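Local coordinates for protein CD160 antigen (Homo sapiens, PDB 6NGG) that acts as an immune-cell receptor that recognises MHC class I molecules and TNFRSF14, delivering stimulatory or inhibitory signals that regulate activation and differentiation, at residues M1-T5 with I96-G100; F31-L35 with S68-F72; V77-S82 with S104-T108. The protein carries 1 engineered substitution. All blocks are in the same frame, centred on the assembly; numbering follows the deposited sequence.

Contact 1 of 3, residues M1-T5 with I96-G100; sequences MINIT and IRLQG
Met1 and Leu98 both start with CG beside their own backbone N (chi1 -59° and -68°), and their side chains run alongside one another, pointing opposite ways, at one end of the beta-sandwich of the V-type immunoglobulin-like domain of CD160. Here the start of strand 3-11, from one sheet, meets the start of strand 97-107, from the other; the short strands run in the same general direction at a modest angle, with axes 6.3 Å apart. Leu98 CD1 is pressed against Met1 CB at 3.4 Å, tighter than usual carbon packing, and also lies against the backbone joining Ile2 to Asn3. The bend ending the Met1 chain (chi3 -74°) brings CE round to Ile96 O. On the inner side Ile4 crosses Leu98 at a slant: its CG1 meets Leu98 CB at 3.7 Å, while CD1 approaches Leu98 O at 3.3 Å. Ile4 also packs on Cys87, half of the disulfide to Cys19, and on Ala89, both of strand 83-91. The backbones exchange no direct hydrogen bond; strand 3-11 pairs with 14-22, and 97-107 with 83-91. A water joins the sheets instead, accepting from Ile4 N at 2.9 Å and donating to Gln99 O at 3.2 Å.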
loop_
_atom_site.group_PDB
_atom_site.type_symbol
_atom_site.label_atom_id
_atom_site.label_comp_id
_atom_site.label_asym_id
_atom_site.label_seq_id
_atom_site.Cartn_x
_atom_site.Cartn_y
_atom_site.Cartn_z
ATOM N N MET A 1 9.037 -4.111 11.691
ATOM C CA MET A 1 7.786 -3.485 11.279
ATOM C C MET A 1 7.086 -3.004 12.509
ATOM O O MET A 1 6.754 -3.823 13.344
ATOM C CB MET A 1 6.804 -4.497 10.631
ATOM C CG MET A 1 7.244 -5.239 9.405
ATOM S SD MET A 1 5.749 -5.796 8.488
ATOM C CE MET A 1 5.076 -7.145 9.385
ATOM N N ILE A 2 6.779 -1.714 12.597
ATOM C CA ILE A 2 5.991 -1.196 13.700
ATOM C C ILE A 2 4.591 -0.946 13.273
ATOM O O ILE A 2 3.673 -1.360 13.940
ATOM C CB ILE A 2 6.481 0.201 14.224
ATOM C CG1 ILE A 2 7.997 0.306 14.275
ATOM C CG2 ILE A 2 5.859 0.494 15.608
ATOM C CD1 ILE A 2 8.699 -0.799 15.033
ATOM N N ASN A 3 4.414 -0.170 12.184
ATOM C CA ASN A 3 3.089 0.301 11.779
ATOM C C ASN A 3 3.100 0.648 10.263
ATOM O O ASN A 3 4.133 0.851 9.714
ATOM C CB ASN A 3 2.676 1.552 12.564
ATOM C CG ASN A 3 3.540 2.750 12.250
ATOM O OD1 ASN A 3 4.741 2.739 12.521
ATOM N ND2 ASN A 3 2.953 3.794 11.715
ATOM N N ILE A 4 1.942 0.713 9.661
ATOM C CA ILE A 4 1.768 1.023 8.218
ATOM C C ILE A 4 0.951 2.266 8.087
ATOM O O ILE A 4 -0.068 2.333 8.720
ATOM C CB ILE A 4 0.994 -0.081 7.472
ATOM C CG1 ILE A 4 1.545 -1.440 7.769
ATOM C CG2 ILE A 4 1.084 0.169 5.970
ATOM C CD1 ILE A 4 0.923 -2.521 6.884
ATOM N N THR A 5 1.402 3.267 7.317
ATOM C CA THR A 5 0.653 4.456 7.085
ATOM C C THR A 5 0.205 4.484 5.635
ATOM O O THR A 5 0.849 3.867 4.752
ATOM C CB THR A 5 1.455 5.719 7.414
ATOM O OG1 THR A 5 2.651 5.771 6.647
ATOM C CG2 THR A 5 1.789 5.727 8.861
ATOM N N ILE A 96 3.944 -12.407 11.490
ATOM C CA ILE A 96 3.204 -11.201 11.872
ATOM C C ILE A 96 2.644 -10.383 10.706
ATOM O O ILE A 96 3.293 -10.240 9.673
ATOM C CB ILE A 96 4.068 -10.275 12.721
ATOM C CG1 ILE A 96 4.366 -10.957 14.059
ATOM C CG2 ILE A 96 3.340 -8.966 12.977
ATOM C CD1 ILE A 96 5.613 -10.417 14.715
ATOM N N ARG A 97 1.449 -9.831 10.910
ATOM C CA ARG A 97 0.776 -9.008 9.942
ATOM C C ARG A 97 0.691 -7.614 10.543
ATOM O O ARG A 97 0.635 -7.435 11.761
ATOM C CB ARG A 97 -0.651 -9.542 9.672
ATOM C CG ARG A 97 -1.630 -9.006 10.748
ATOM C CD ARG A 97 -3.148 -9.206 10.628
ATOM N NE ARG A 97 -3.726 -9.334 11.991
ATOM C CZ ARG A 97 -5.018 -9.193 12.329
ATOM N NH1 ARG A 97 -5.951 -8.894 11.409
ATOM N NH2 ARG A 97 -5.384 -9.367 13.613
ATOM N N LEU A 98 0.686 -6.601 9.711
ATOM C CA LEU A 98 0.272 -5.273 10.136
ATOM C C LEU A 98 -0.786 -4.830 9.112
ATOM O O LEU A 98 -0.736 -5.229 7.948
ATOM C CB LEU A 98 1.430 -4.258 10.189
ATOM C CG LEU A 98 2.528 -4.444 11.264
ATOM C CD1 LEU A 98 3.616 -3.427 11.006
ATOM C CD2 LEU A 98 1.892 -4.297 12.618
ATOM N N GLN A 99 -1.749 -4.066 9.565
ATOM C CA GLN A 99 -2.818 -3.625 8.685
ATOM C C GLN A 99 -2.857 -2.125 8.795
ATOM O O GLN A 99 -2.678 -1.577 9.886
ATOM C CB GLN A 99 -4.147 -4.094 9.223
ATOM C CG GLN A 99 -4.450 -5.559 9.210
ATOM C CD GLN A 99 -5.756 -5.779 9.962
ATOM O OE1 GLN A 99 -5.780 -6.386 11.038
ATOM N NE2 GLN A 99 -6.839 -5.214 9.437
ATOM N N GLY A 100 -3.155 -1.475 7.698
ATOM C CA GLY A 100 -3.451 -0.085 7.708
ATOM C C GLY A 100 -4.910 0.194 7.955
ATOM O O GLY A 100 -5.727 -0.729 8.060
HETATM O O HOH W 1 -0.191 -0.285 11.361
#

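Contact 2 of 3, residues F31-L35 with S68-F72; sequences FVMFL and SQLMF. Engineered in segment 31-35: Met33 (natural residue Val).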
loop_
_atom_site.group_PDB
_atom_site.type_symbol
_atom_site.label_atom_id
_atom_site.label_comp_id
_atom_site.label_asym_id
_atom_site.label_seq_id
_atom_site.Cartn_x
_atom_site.Cartn_y
_atom_site.Cartn_z
ATOM N N PHE A 31 9.794 -8.732 4.909
ATOM C CA PHE A 31 8.318 -8.583 4.880
ATOM C C PHE A 31 7.896 -8.256 3.447
ATOM O O PHE A 31 8.670 -7.710 2.681
ATOM C CB PHE A 31 7.756 -7.524 5.871
ATOM C CG PHE A 31 8.323 -6.157 5.705
ATOM C CD1 PHE A 31 7.802 -5.254 4.728
ATOM C CD2 PHE A 31 9.371 -5.743 6.505
ATOM C CE1 PHE A 31 8.324 -4.010 4.565
ATOM C CE2 PHE A 31 9.906 -4.458 6.326
ATOM C CZ PHE A 31 9.366 -3.579 5.358
ATOM N N VAL A 32 6.671 -8.621 3.111
ATOM C CA VAL A 32 6.009 -8.212 1.879
ATOM C C VAL A 32 4.899 -7.230 2.217
ATOM O O VAL A 32 4.182 -7.384 3.202
ATOM C CB VAL A 32 5.475 -9.436 1.091
ATOM C CG1 VAL A 32 4.463 -10.240 1.913
ATOM C CG2 VAL A 32 4.882 -9.046 -0.242
ATOM N N MET A 33 4.801 -6.199 1.382
ATOM C CA MET A 33 3.773 -5.169 1.445
ATOM C C MET A 33 2.794 -5.441 0.329
ATOM O O MET A 33 3.163 -5.888 -0.738
ATOM C CB MET A 33 4.371 -3.773 1.226
ATOM C CG MET A 33 5.409 -3.322 2.297
ATOM S SD MET A 33 6.253 -1.676 1.920
ATOM C CE MET A 33 7.335 -2.089 0.577
ATOM N N PHE A 34 1.537 -5.124 0.565
ATOM C CA PHE A 34 0.496 -5.296 -0.455
ATOM C C PHE A 34 -0.741 -4.435 -0.171
ATOM O O PHE A 34 -0.969 -3.976 0.890
ATOM C CB PHE A 34 0.161 -6.803 -0.623
ATOM C CG PHE A 34 -0.136 -7.554 0.698
ATOM C CD1 PHE A 34 0.892 -8.048 1.497
ATOM C CD2 PHE A 34 -1.444 -7.782 1.092
ATOM C CE1 PHE A 34 0.631 -8.704 2.667
ATOM C CE2 PHE A 34 -1.722 -8.459 2.265
ATOM C CZ PHE A 34 -0.672 -8.886 3.071
ATOM N N LEU A 35 -1.496 -4.194 -1.208
ATOM C CA LEU A 35 -2.633 -3.320 -1.145
ATOM C C LEU A 35 -3.778 -4.142 -1.660
ATOM O O LEU A 35 -3.691 -4.704 -2.763
ATOM C CB LEU A 35 -2.378 -2.122 -2.106
ATOM C CG LEU A 35 -3.641 -1.232 -2.349
ATOM C CD1 LEU A 35 -3.962 -0.426 -1.092
ATOM C CD2 LEU A 35 -3.493 -0.323 -3.466
ATOM N N SER A 68 9.697 1.783 4.340
ATOM C CA SER A 68 9.639 1.136 3.039
ATOM C C SER A 68 8.318 1.477 2.399
ATOM O O SER A 68 7.274 1.331 3.080
ATOM C CB SER A 68 9.700 -0.377 3.258
ATOM O OG SER A 68 10.983 -0.832 3.708
ATOM N N GLN A 69 8.328 1.756 1.085
ATOM C CA GLN A 69 7.141 2.249 0.438
ATOM C C GLN A 69 6.671 1.376 -0.698
ATOM O O GLN A 69 7.501 0.879 -1.471
ATOM C CB GLN A 69 7.376 3.650 -0.065
ATOM C CG GLN A 69 6.134 4.332 -0.576
ATOM C CD GLN A 69 6.494 5.605 -1.307
ATOM O OE1 GLN A 69 6.719 6.654 -0.675
ATOM N NE2 GLN A 69 6.534 5.535 -2.648
ATOM N N LEU A 70 5.349 1.223 -0.786
ATOM C CA LEU A 70 4.672 0.614 -1.970
ATOM C C LEU A 70 3.744 1.634 -2.610
ATOM O O LEU A 70 2.948 2.276 -1.923
ATOM C CB LEU A 70 3.892 -0.589 -1.598
ATOM C CG LEU A 70 2.822 -1.133 -2.563
ATOM C CD1 LEU A 70 3.520 -1.601 -3.792
ATOM C CD2 LEU A 70 2.112 -2.297 -1.978
ATOM N N MET A 71 3.844 1.799 -3.927
ATOM C CA MET A 71 2.968 2.790 -4.633
ATOM C C MET A 71 2.233 2.052 -5.745
ATOM O O MET A 71 2.880 1.290 -6.530
ATOM C CB MET A 71 3.745 4.009 -5.128
ATOM C CG MET A 71 2.921 4.970 -6.001
ATOM S SD MET A 71 3.823 6.365 -6.722
ATOM C CE MET A 71 4.234 7.081 -5.200
ATOM N N PHE A 72 0.899 2.100 -5.680
ATOM C CA PHE A 72 0.049 1.558 -6.711
ATOM C C PHE A 72 -0.477 2.739 -7.527
ATOM O O PHE A 72 -1.080 3.660 -6.968
ATOM C CB PHE A 72 -1.072 0.777 -6.087
ATOM C CG PHE A 72 -2.073 0.274 -7.065
ATOM C CD1 PHE A 72 -1.715 -0.701 -7.983
ATOM C CD2 PHE A 72 -3.396 0.727 -7.030
ATOM C CE1 PHE A 72 -2.638 -1.229 -8.871
ATOM C CE2 PHE A 72 -4.314 0.210 -7.943
ATOM C CZ PHE A 72 -3.921 -0.727 -8.889
#
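Leu35 and Phe72, Met33 and Leu70, and Phe31 and Ser68 meet across the core of the immunoglobulin beta-sandwich, where strand 31-37 of one sheet lies over strand 67-74 of the other. The short strands run at 30° to each other with axes 7.7 Å apart, a separation filled by side chains.

The apolar contacts centre on two leucines. Leu70 CG lies opposite its own backbone N (chi1 163°), which turns CD2 toward strand 31-35; there CD2 lies 3.7 Å from Phe34 CA, with Met33 CB and Leu35 CB flanking it more loosely. Leu35 reaches back, crossing Phe72 at about a right angle, and its CD2 touches Phe72 CB and CD2 at 3.7 Å each, oblique to the ring. Leu70 and Phe72 also pack on Lys50 of strand 50-52.

The thioether end of Met33, an engineered residue where the natural protein has valine, meets backbone carbonyls. Its chain runs out extended and then turns at chi3 (-72°), laying SD 3.4 Å from Ser68 O and the methyl CE 3.6 Å from Gln69 O; the same side chain touches Val21.

The polar side chain facing strand 31-37 is that of Ser68. Its hydroxyl is hydrogen-bonded to Arg56 NH1 and His23 NE2, so this buried oxygen is satisfied from outside the two strands. Toward strand 31-37 it meets only carbon: the Phe31 ring presents its edge, with CZ 3.6 Å from Ser68 OG.

Contact 3 of 3, residues V77-S82 with S104-T108; sequences VTPLHS and SILFT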
loop_
_atom_site.group_PDB
_atom_site.type_symbol
_atom_site.label_atom_id
_atom_site.label_comp_id
_atom_site.label_asym_id
_atom_site.label_seq_id
_atom_site.Cartn_x
_atom_site.Cartn_y
_atom_site.Cartn_z
ATOM N N VAL A 77 -8.683 7.153 -13.322
ATOM C CA VAL A 77 -9.639 6.573 -12.385
ATOM C C VAL A 77 -10.971 6.298 -13.118
ATOM O O VAL A 77 -11.537 7.174 -13.715
ATOM C CB VAL A 77 -9.854 7.479 -11.150
ATOM C CG1 VAL A 77 -10.845 6.896 -10.150
ATOM C CG2 VAL A 77 -8.534 7.624 -10.391
ATOM N N THR A 78 -11.429 5.078 -13.082
ATOM C CA THR A 78 -12.772 4.679 -13.590
ATOM C C THR A 78 -13.664 4.070 -12.484
ATOM O O THR A 78 -13.242 3.937 -11.298
ATOM C CB THR A 78 -12.586 3.610 -14.683
ATOM O OG1 THR A 78 -12.252 2.341 -14.068
ATOM C CG2 THR A 78 -11.529 4.038 -15.692
ATOM N N PRO A 79 -14.899 3.674 -12.840
ATOM C CA PRO A 79 -15.749 3.030 -11.840
ATOM C C PRO A 79 -15.183 1.750 -11.282
ATOM O O PRO A 79 -15.428 1.421 -10.157
ATOM C CB PRO A 79 -17.079 2.801 -12.612
ATOM C CG PRO A 79 -17.081 3.878 -13.673
ATOM C CD PRO A 79 -15.631 3.852 -14.115
ATOM N N LEU A 80 -14.375 1.035 -12.053
ATOM C CA LEU A 80 -13.656 -0.092 -11.544
ATOM C C LEU A 80 -12.893 0.217 -10.254
ATOM O O LEU A 80 -12.670 -0.668 -9.489
ATOM C CB LEU A 80 -12.633 -0.585 -12.568
ATOM C CG LEU A 80 -12.386 -2.061 -12.860
ATOM C CD1 LEU A 80 -13.597 -2.969 -12.819
ATOM C CD2 LEU A 80 -11.806 -2.028 -14.295
ATOM N N HIS A 81 -12.422 1.437 -10.087
ATOM C CA HIS A 81 -11.600 1.781 -8.896
ATOM C C HIS A 81 -12.334 2.212 -7.630
ATOM O O HIS A 81 -11.676 2.424 -6.598
ATOM C CB HIS A 81 -10.552 2.846 -9.284
ATOM C CG HIS A 81 -9.688 2.417 -10.396
ATOM N ND1 HIS A 81 -9.857 2.893 -11.671
ATOM C CD2 HIS A 81 -8.734 1.466 -10.466
ATOM C CE1 HIS A 81 -9.018 2.284 -12.479
ATOM N NE2 HIS A 81 -8.303 1.435 -11.767
ATOM N N SER A 82 -13.641 2.441 -7.730
ATOM C CA SER A 82 -14.473 2.782 -6.600
ATOM C C SER A 82 -14.460 1.616 -5.666
ATOM O O SER A 82 -14.738 0.537 -6.076
ATOM C CB SER A 82 -15.952 2.941 -6.997
ATOM O OG SER A 82 -16.183 4.181 -7.486
ATOM N N SER A 104 -11.225 5.017 1.098
ATOM C CA SER A 104 -12.081 4.738 -0.082
ATOM C C SER A 104 -11.832 5.712 -1.153
ATOM O O SER A 104 -11.516 6.911 -0.871
ATOM C CB SER A 104 -13.594 4.839 0.264
ATOM O OG SER A 104 -13.882 4.196 1.461
ATOM N N ILE A 105 -11.991 5.188 -2.374
ATOM C CA ILE A 105 -12.077 5.938 -3.576
ATOM C C ILE A 105 -13.543 5.878 -4.030
ATOM O O ILE A 105 -14.147 4.780 -4.119
ATOM C CB ILE A 105 -11.205 5.356 -4.704
ATOM C CG1 ILE A 105 -9.770 5.748 -4.583
ATOM C CG2 ILE A 105 -11.563 5.941 -6.058
ATOM C CD1 ILE A 105 -9.151 5.468 -3.289
ATOM N N LEU A 106 -14.095 7.048 -4.382
ATOM C CA LEU A 106 -15.435 7.036 -4.943
ATOM C C LEU A 106 -15.437 7.726 -6.306
ATOM O O LEU A 106 -15.054 8.915 -6.428
ATOM C CB LEU A 106 -16.443 7.671 -3.996
ATOM C CG LEU A 106 -17.857 7.797 -4.613
ATOM C CD1 LEU A 106 -18.549 6.433 -4.711
ATOM C CD2 LEU A 106 -18.670 8.844 -3.863
ATOM N N PHE A 107 -15.808 6.949 -7.319
ATOM C CA PHE A 107 -16.110 7.478 -8.634
ATOM C C PHE A 107 -17.507 8.124 -8.606
ATOM O O PHE A 107 -18.511 7.545 -8.180
ATOM C CB PHE A 107 -15.969 6.397 -9.689
ATOM C CG PHE A 107 -15.988 6.907 -11.096
ATOM C CD1 PHE A 107 -17.214 7.157 -11.732
ATOM C CD2 PHE A 107 -14.813 7.137 -11.811
ATOM C CE1 PHE A 107 -17.262 7.620 -13.065
ATOM C CE2 PHE A 107 -14.853 7.600 -13.158
ATOM C CZ PHE A 107 -16.075 7.833 -13.778
ATOM N N THR A 108 -17.556 9.363 -9.079
ATOM C CA THR A 108 -18.751 10.174 -8.943
ATOM C C THR A 108 -19.450 10.513 -10.259
ATOM O O THR A 108 -18.926 10.270 -11.352
ATOM C CB THR A 108 -18.386 11.426 -8.145
ATOM O OG1 THR A 108 -19.567 11.979 -7.596
ATOM C CG2 THR A 108 -17.688 12.449 -9.014
#
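Phe107 N donates a hydrogen bond to Ser82 OG (2.8 Å, 160° at the hydrogen), joining the end of strand 97-107 to the turn that leads into strand 83-91. With CG opposite its backbone N (chi1 -168°), Phe107 reaches over the turn: Pro79 CG sits above one face of the ring in a CH-pi contact, 3.9 Å from the centroid, and Val77 O lies at the ring edge, 3.4 Å from CE2. Further in, Ile105 CB rests on His81 O, while Ser82 CA makes a CA-H...O contact of 3.2 Å to Ile105 O. On the buried side Val77 CG1 meets Ile105 CG2 at 4.3 Å, both side chains touching Leu15 of strand 14-22.

In the next shell, the 3-10 segment 79-81 is closed by His81 N bonding to Thr78 O, and Thr78 N, lying in the plane of the imidazole, donates to ND1 at 3.0 Å. Tyr85 OH bonds to His81 O, four residues earlier, forming the tyrosine corner familiar in Greek-key immunoglobulin domains. Lys37 NZ holds Ser82 O.

Because ND1 serves as an acceptor, His81 is probably neutral with its proton on NE2, and the turn is braced by its own bonds and by Tyr85 and Lys37.

The three contacts run from core to surface. Contact 2 is the buried one, near the middle of the sandwich; contacts 1 and 3 are partly buried and lie on opposite sides of the chain's centre, their centres 25 Å apart, though both use strand 97-107. Contacts 1 and 2 each bridge the two sheets by side-chain packing and touch directly, Met1 CG to Phe31 CD2 at 3.6 Å, so the two form one continuous patch of packing. Contact 3 instead sets a turn against a strand. The chemistry follows: apolar packing and a thioether against backbone carbonyls in contact 2, apolar packing with a bridging water in contact 1, and a single direct hydrogen bond, a CH-pi contact and some apolar packing in contact 3.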